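Local coordinates for uncharacterized protein (Candida albicans, PDB 5K04) that probably serves as the non-catalytic subunit of the NatB N-terminal acetyltransferase complex, a large helical scaffold that holds the NAT3 chain, at residues A[236-240]-A[241-245]; A[249-252]-A[253-256]; A[645-648]-A[649-652]. One frame throughout, in Å; residues are numbered along the deposited sequence.

Contact 1: A[236-240]-A[241-245]; sequences TEKLL and FKEKF
K238 and E243 face each other across the C-terminal end of helix 229-242, part of an all-helical array whose family belongs to the TPR clan. K238 starts with CG anti to its backbone N (chi1 -177°) and then bends at chi3 (74°), which folds the end of the chain back to the glutamate. The resulting salt bridge, K238 NZ to E243 OE1, is 3.3 Å long, and the neighbouring carbon K238 CE lies just as near that oxygen. The lysine crosses the carboxylate at a slant, touching it with its last methylene as well as its ammonium. The second oxygen of E243 is turned to an apolar neighbour: OE2 is 3.3 Å from L239 CD2, so the carboxylate straddles a charge and a methyl group.

F241 continues the helical bonding through its N, 2.9 Å from E237 O with an N-H...O angle of 162°. The same carbonyl oxygen sits at the edge of the F241 ring, in its plane. From the glutamate side chain, CG comes within 3.8 Å of F241 CD1, while carboxylate OE2 goes elsewhere, to the indole nitrogen of W254. L240 packs on W251 and W254 of the next helix.

K244 takes a left-handed backbone conformation. K244 O and F245 O accept bonds from N99 and K92 of the NAT3 chain, so the helix end is also a docking point for the partner subunit. One oxygen ties this turn together: L239 O receives F245 N at 3.3 Å and, weakly, E243 N, while the methyl L239 CD1 rests 4.1 Å from F245 CD2.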
loop_
_atom_site.group_PDB
_atom_site.type_symbol
_atom_site.label_atom_id
_atom_site.label_comp_id
_atom_site.label_asym_id
_atom_site.label_seq_id
_atom_site.Cartn_x
_atom_site.Cartn_y
_atom_site.Cartn_z
ATOM N N THR A 236 32.015 3.792 -14.872
ATOM C CA THR A 236 31.862 3.464 -13.456
ATOM C C THR A 236 33.061 3.939 -12.639
ATOM O O THR A 236 32.892 4.495 -11.547
ATOM C CB THR A 236 31.643 1.957 -13.270
ATOM O OG1 THR A 236 32.728 1.212 -13.841
ATOM C CG2 THR A 236 30.339 1.527 -13.918
ATOM N N GLU A 237 34.278 3.740 -13.159
ATOM C CA GLU A 237 35.469 4.211 -12.455
ATOM C C GLU A 237 35.395 5.712 -12.180
ATOM O O GLU A 237 35.757 6.169 -11.087
ATOM C CB GLU A 237 36.734 3.864 -13.256
ATOM C CG GLU A 237 38.034 4.312 -12.609
ATOM C CD GLU A 237 39.240 3.484 -13.030
ATOM O OE1 GLU A 237 40.278 4.084 -13.358
ATOM O OE2 GLU A 237 39.153 2.241 -13.019
ATOM N N LYS A 238 34.897 6.490 -13.147
ATOM C CA LYS A 238 34.690 7.917 -12.917
ATOM C C LYS A 238 33.745 8.153 -11.741
ATOM O O LYS A 238 34.058 8.924 -10.823
ATOM C CB LYS A 238 34.151 8.586 -14.187
ATOM C CG LYS A 238 33.980 10.096 -14.061
ATOM C CD LYS A 238 33.106 10.695 -15.175
ATOM C CE LYS A 238 31.608 10.373 -14.994
ATOM N NZ LYS A 238 30.694 11.396 -15.624
ATOM N N LEU A 239 32.576 7.499 -11.758
ATOM C CA LEU A 239 31.602 7.699 -10.689
ATOM C C LEU A 239 32.197 7.357 -9.337
ATOM O O LEU A 239 32.005 8.094 -8.365
ATOM C CB LEU A 239 30.355 6.849 -10.928
ATOM C CG LEU A 239 29.511 7.142 -12.156
ATOM C CD1 LEU A 239 28.266 6.257 -12.159
ATOM C CD2 LEU A 239 29.158 8.612 -12.201
ATOM N N LEU A 240 32.945 6.251 -9.267
ATOM C CA LEU A 240 33.379 5.694 -7.989
ATOM C C LEU A 240 34.599 6.418 -7.425
ATOM O O LEU A 240 34.653 6.704 -6.222
ATOM C CB LEU A 240 33.690 4.206 -8.156
ATOM C CG LEU A 240 32.516 3.339 -8.631
ATOM C CD1 LEU A 240 33.021 1.979 -9.120
ATOM C CD2 LEU A 240 31.458 3.184 -7.540
ATOM N N PHE A 241 35.589 6.712 -8.270
ATOM C CA PHE A 241 36.869 7.228 -7.798
ATOM C C PHE A 241 37.006 8.742 -7.929
ATOM O O PHE A 241 37.937 9.309 -7.348
ATOM C CB PHE A 241 38.026 6.539 -8.546
ATOM C CG PHE A 241 38.167 5.068 -8.228
ATOM C CD1 PHE A 241 37.410 4.121 -8.905
ATOM C CD2 PHE A 241 39.045 4.638 -7.248
ATOM C CE1 PHE A 241 37.525 2.778 -8.614
ATOM C CE2 PHE A 241 39.173 3.289 -6.954
ATOM C CZ PHE A 241 38.405 2.360 -7.636
ATOM N N LYS A 242 36.108 9.408 -8.661
ATOM C CA LYS A 242 36.183 10.854 -8.846
ATOM C C LYS A 242 34.914 11.619 -8.473
ATOM O O LYS A 242 34.994 12.841 -8.295
ATOM C CB LYS A 242 36.552 11.190 -10.300
ATOM C CG LYS A 242 37.945 10.727 -10.704
ATOM C CD LYS A 242 38.321 11.184 -12.110
ATOM C CE LYS A 242 39.694 10.649 -12.512
ATOM N NZ LYS A 242 40.103 11.074 -13.892
ATOM N N GLU A 243 33.760 10.962 -8.340
ATOM C CA GLU A 243 32.503 11.648 -8.052
ATOM C C GLU A 243 31.849 11.142 -6.765
ATOM O O GLU A 243 30.654 11.383 -6.538
ATOM C CB GLU A 243 31.561 11.520 -9.252
ATOM C CG GLU A 243 32.140 12.236 -10.497
ATOM C CD GLU A 243 31.228 12.201 -11.722
ATOM O OE1 GLU A 243 31.681 12.659 -12.791
ATOM O OE2 GLU A 243 30.075 11.723 -11.626
ATOM N N LYS A 244 32.630 10.464 -5.923
ATOM C CA LYS A 244 32.241 9.951 -4.599
ATOM C C LYS A 244 30.797 9.453 -4.576
ATOM O O LYS A 244 29.966 9.854 -3.754
ATOM C CB LYS A 244 32.465 10.999 -3.492
ATOM C CG LYS A 244 32.111 12.445 -3.791
ATOM C CD LYS A 244 33.053 13.342 -3.002
ATOM C CE LYS A 244 32.693 14.809 -3.126
ATOM N NZ LYS A 244 33.591 15.653 -2.280
ATOM N N PHE A 245 30.523 8.536 -5.492
ATOM C CA PHE A 245 29.212 7.919 -5.538
ATOM C C PHE A 245 29.101 6.791 -4.508
ATOM O O PHE A 245 28.173 6.787 -3.690
ATOM C CB PHE A 245 28.927 7.445 -6.964
ATOM C CG PHE A 245 27.505 7.061 -7.184
ATOM C CD1 PHE A 245 26.514 7.533 -6.341
ATOM C CD2 PHE A 245 27.161 6.190 -8.207
ATOM C CE1 PHE A 245 25.202 7.163 -6.518
ATOM C CE2 PHE A 245 25.855 5.818 -8.396
ATOM C CZ PHE A 245 24.869 6.303 -7.542
#

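Contact 2: A[249-252]-A[253-256]; sequences DTWK and LWIL
W251 drives the edge of its indole over the face of W254. CE3 and CZ3 of W251 approach W254 CE3, the nearer pair being the two CE3 atoms at 4.0 Å, and the six-membered rings stand almost perpendicular (87°) with their centroids 5.8 Å apart. This is an offset edge-to-face stack: W251 CZ3 lies above the W254 plane but displaced toward its rim. The first torsions differ: W254 sets CG anti to its backbone N (chi1 179°), whereas W251 sets it anti to the carbonyl carbon (chi1 -82°). Both side chains still run the same way from the helix and present two differently turned rings to one flank.

The residues belong to helix 248-260, which pairs with helix 229-242 as the next helix of the array, a TPR-like arrangement by family. F241 of that helix meets both indoles, making a cluster of three aromatic rings, and H233 stacks on W254. Helix 277-289 packs against W251 and I255 through L282.

Backbone bonds of the usual i to i+4 kind run through the turn, with L256 N to K252 O at 2.9 Å and L253 N to D249 O at 3.2 Å. Side chains fill in around these carbonyls. I255 CG1 lies 3.2 Å from K252 O, and L253 CG lies 3.5 Å from D249 O. At the start of the segment, D249 OD2 forms a salt bridge with K5 of the NAT3 chain, whose S3 also binds D249 N.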
loop_
_atom_site.group_PDB
_atom_site.type_symbol
_atom_site.label_atom_id
_atom_site.label_comp_id
_atom_site.label_asym_id
_atom_site.label_seq_id
_atom_site.Cartn_x
_atom_site.Cartn_y
_atom_site.Cartn_z
ATOM N N ASP A 249 26.012 -1.452 -6.592
ATOM C CA ASP A 249 25.687 -1.891 -7.946
ATOM C C ASP A 249 26.700 -1.358 -8.956
ATOM O O ASP A 249 27.094 -2.067 -9.889
ATOM C CB ASP A 249 24.271 -1.443 -8.308
ATOM C CG ASP A 249 23.196 -2.201 -7.541
ATOM O OD1 ASP A 249 23.542 -3.095 -6.744
ATOM O OD2 ASP A 249 21.998 -1.907 -7.743
ATOM N N THR A 250 27.160 -0.119 -8.762
ATOM C CA THR A 250 28.155 0.461 -9.656
ATOM C C THR A 250 29.533 -0.169 -9.452
ATOM O O THR A 250 30.305 -0.294 -10.414
ATOM C CB THR A 250 28.213 1.980 -9.454
ATOM O OG1 THR A 250 26.890 2.528 -9.574
ATOM C CG2 THR A 250 29.133 2.632 -10.501
ATOM N N TRP A 251 29.847 -0.591 -8.220
ATOM C CA TRP A 251 31.102 -1.295 -7.968
ATOM C C TRP A 251 31.120 -2.638 -8.681
ATOM O O TRP A 251 32.140 -3.029 -9.265
ATOM C CB TRP A 251 31.318 -1.511 -6.468
ATOM C CG TRP A 251 31.890 -0.337 -5.679
ATOM C CD1 TRP A 251 31.243 0.405 -4.722
ATOM C CD2 TRP A 251 33.225 0.188 -5.748
ATOM N NE1 TRP A 251 32.087 1.357 -4.204
ATOM C CE2 TRP A 251 33.307 1.248 -4.822
ATOM C CE3 TRP A 251 34.350 -0.122 -6.515
ATOM C CZ2 TRP A 251 34.473 1.990 -4.639
ATOM C CZ3 TRP A 251 35.502 0.613 -6.332
ATOM C CH2 TRP A 251 35.555 1.658 -5.400
ATOM N N LYS A 252 29.998 -3.355 -8.643
ATOM C CA LYS A 252 29.940 -4.671 -9.268
ATOM C C LYS A 252 30.122 -4.568 -10.775
ATOM O O LYS A 252 30.858 -5.362 -11.374
ATOM C CB LYS A 252 28.618 -5.353 -8.925
ATOM C CG LYS A 252 28.488 -5.727 -7.447
ATOM C CD LYS A 252 27.024 -5.963 -7.031
ATOM C CE LYS A 252 26.453 -7.234 -7.631
ATOM N NZ LYS A 252 25.033 -7.413 -7.246
ATOM N N LEU A 253 29.464 -3.587 -11.402
ATOM C CA LEU A 253 29.678 -3.349 -12.826
ATOM C C LEU A 253 31.136 -3.006 -13.115
ATOM O O LEU A 253 31.680 -3.415 -14.146
ATOM C CB LEU A 253 28.749 -2.234 -13.309
ATOM C CG LEU A 253 27.237 -2.522 -13.309
ATOM C CD1 LEU A 253 26.477 -1.360 -13.936
ATOM C CD2 LEU A 253 26.870 -3.795 -14.038
ATOM N N TRP A 254 31.797 -2.305 -12.187
ATOM C CA TRP A 254 33.187 -1.905 -12.396
ATOM C C TRP A 254 34.133 -3.103 -12.408
ATOM O O TRP A 254 35.073 -3.137 -13.211
ATOM C CB TRP A 254 33.612 -0.905 -11.322
ATOM C CG TRP A 254 35.033 -0.450 -11.437
ATOM C CD1 TRP A 254 35.538 0.485 -12.309
ATOM C CD2 TRP A 254 36.136 -0.884 -10.633
ATOM N NE1 TRP A 254 36.895 0.637 -12.104
ATOM C CE2 TRP A 254 37.280 -0.193 -11.082
ATOM C CE3 TRP A 254 36.268 -1.802 -9.585
ATOM C CZ2 TRP A 254 38.529 -0.382 -10.513
ATOM C CZ3 TRP A 254 37.514 -2.003 -9.033
ATOM C CH2 TRP A 254 38.628 -1.290 -9.491
ATOM N N ILE A 255 33.923 -4.082 -11.516
ATOM C CA ILE A 255 34.792 -5.262 -11.526
ATOM C C ILE A 255 34.406 -6.203 -12.657
ATOM O O ILE A 255 35.267 -6.863 -13.251
ATOM C CB ILE A 255 34.777 -6.001 -10.172
ATOM C CG1 ILE A 255 33.388 -6.568 -9.855
ATOM C CG2 ILE A 255 35.312 -5.113 -9.051
ATOM C CD1 ILE A 255 33.360 -7.544 -8.703
ATOM N N LEU A 256 33.109 -6.287 -12.957
ATOM C CA LEU A 256 32.665 -7.074 -14.097
ATOM C C LEU A 256 33.327 -6.577 -15.375
ATOM O O LEU A 256 34.053 -7.316 -16.045
ATOM C CB LEU A 256 31.138 -7.015 -14.211
ATOM C CG LEU A 256 30.590 -7.726 -15.451
ATOM C CD1 LEU A 256 31.012 -9.183 -15.453
ATOM C CD2 LEU A 256 29.093 -7.604 -15.535
#

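Contact 3: A[645-648]-A[649-652]; sequences KTDK and LKIL
L649 tucks back under the carbonyl of K645 in a single-turn helix, 646-649, that tightens into a 3-10 turn at 650-652. K645 holds the N-cap position. Its carbonyl oxygen takes two backbone donors, K648 N and L649 N, the latter at 2.9 Å. The leucine side chain follows its own amide: CG sits 3.3 Å from K645 O. Beyond the turn L649 is buried among F609 and L612 of helix 608-625, F698 of helix 698-703 and L669 of helix 661-682, so this one residue faces the three helices that surround the turn.

K650 lies on the solvent side. Its N binds T646 O at 2.8 Å, and CG comes to 3.0 Å from the same oxygen, a tight approach. A bend at chi3 (-49°) then turns the chain back along D647, so that the two side chains run side by side. The salt bridge that results, D647 OD1 to K650 NZ, is long at 3.6 Å and lies at the surface.

K648 contributes through its backbone end, since its charged tail leads off to the exterior. Its carbonyl meets I651: with chi1 at 61°, that residue turns CG1 back toward the preceding turn, 3.3 Å from K648 O.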
loop_
_atom_site.group_PDB
_atom_site.type_symbol
_atom_site.label_atom_id
_atom_site.label_comp_id
_atom_site.label_asym_id
_atom_site.label_seq_id
_atom_site.Cartn_x
_atom_site.Cartn_y
_atom_site.Cartn_z
ATOM N N LYS A 645 -31.733 -22.684 13.106
ATOM C CA LYS A 645 -31.900 -23.362 14.381
ATOM C C LYS A 645 -30.515 -23.518 14.985
ATOM O O LYS A 645 -29.569 -23.863 14.269
ATOM C CB LYS A 645 -32.533 -24.748 14.211
ATOM C CG LYS A 645 -33.946 -24.791 13.655
ATOM C CD LYS A 645 -34.422 -26.227 13.592
ATOM C CE LYS A 645 -35.864 -26.328 13.109
ATOM N NZ LYS A 645 -36.249 -27.746 12.763
ATOM N N THR A 646 -30.400 -23.291 16.300
ATOM C CA THR A 646 -29.090 -23.420 16.939
ATOM C C THR A 646 -28.515 -24.820 16.772
ATOM O O THR A 646 -27.300 -24.974 16.612
ATOM C CB THR A 646 -29.165 -23.062 18.425
ATOM O OG1 THR A 646 -30.010 -23.997 19.099
ATOM C CG2 THR A 646 -29.741 -21.697 18.558
ATOM N N ASP A 647 -29.374 -25.846 16.790
ATOM C CA ASP A 647 -28.902 -27.212 16.583
ATOM C C ASP A 647 -28.186 -27.373 15.249
ATOM O O ASP A 647 -27.317 -28.237 15.122
ATOM C CB ASP A 647 -30.069 -28.189 16.688
ATOM C CG ASP A 647 -30.477 -28.445 18.129
ATOM O OD1 ASP A 647 -29.607 -28.305 19.022
ATOM O OD2 ASP A 647 -31.657 -28.795 18.367
ATOM N N LYS A 648 -28.522 -26.549 14.251
ATOM C CA LYS A 648 -27.783 -26.563 12.992
ATOM C C LYS A 648 -26.640 -25.560 12.983
ATOM O O LYS A 648 -25.586 -25.823 12.388
ATOM C CB LYS A 648 -28.720 -26.270 11.815
ATOM C CG LYS A 648 -29.791 -27.331 11.581
ATOM C CD LYS A 648 -29.162 -28.663 11.213
ATOM C CE LYS A 648 -30.212 -29.722 10.942
ATOM N NZ LYS A 648 -29.569 -30.949 10.391
ATOM N N LEU A 649 -26.836 -24.403 13.619
ATOM C CA LEU A 649 -25.868 -23.317 13.540
ATOM C C LEU A 649 -24.715 -23.463 14.528
ATOM O O LEU A 649 -23.722 -22.756 14.376
ATOM C CB LEU A 649 -26.580 -21.979 13.755
ATOM C CG LEU A 649 -27.629 -21.636 12.694
ATOM C CD1 LEU A 649 -28.469 -20.449 13.136
ATOM C CD2 LEU A 649 -26.981 -21.360 11.340
ATOM N N LYS A 650 -24.836 -24.357 15.524
ATOM C CA LYS A 650 -23.769 -24.680 16.477
ATOM C C LYS A 650 -22.448 -25.019 15.805
ATOM O O LYS A 650 -21.396 -24.923 16.443
ATOM C CB LYS A 650 -24.141 -25.894 17.334
ATOM C CG LYS A 650 -25.031 -25.642 18.498
ATOM C CD LYS A 650 -25.278 -26.939 19.271
ATOM C CE LYS A 650 -25.695 -28.080 18.343
ATOM N NZ LYS A 650 -26.163 -29.311 19.085
ATOM N N ILE A 651 -22.478 -25.470 14.551
ATOM C CA ILE A 651 -21.249 -25.801 13.849
ATOM C C ILE A 651 -20.372 -24.587 13.644
ATOM O O ILE A 651 -19.224 -24.723 13.221
ATOM C CB ILE A 651 -21.549 -26.466 12.493
ATOM C CG1 ILE A 651 -22.348 -25.529 11.584
ATOM C CG2 ILE A 651 -22.307 -27.767 12.689
ATOM C CD1 ILE A 651 -22.134 -25.819 10.119
ATOM N N LEU A 652 -20.902 -23.389 13.894
ATOM C CA LEU A 652 -20.054 -22.201 13.920
ATOM C C LEU A 652 -19.099 -22.227 15.110
ATOM O O LEU A 652 -18.082 -21.525 15.097
ATOM C CB LEU A 652 -20.915 -20.933 13.953
ATOM C CG LEU A 652 -21.631 -20.574 15.267
ATOM C CD1 LEU A 652 -20.750 -19.765 16.246
ATOM C CD2 LEU A 652 -22.928 -19.827 14.981
#

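In the fold
Contacts 1 and 2, both partly buried, lie on consecutive helices, 229-242 and 248-260, with centres about 11 Å apart, and they share one interface: F241 and L240 of the first helix pack on the two tryptophans of the second. Both also reach the NAT3 chain, contact 1 through backbone carbonyls at a helix end and contact 2 through an aspartate. Contact 3 is on the opposite side of the chain's centre, about 72 Å from contact 1 between centres, and is a surface turn untouched by NAT3, with L649 packed inward and an exposed ion pair. Ring stacking dominates contact 2; contact 1 combines apolar packing with a salt bridge, and contact 3 depends mainly on backbone bonds.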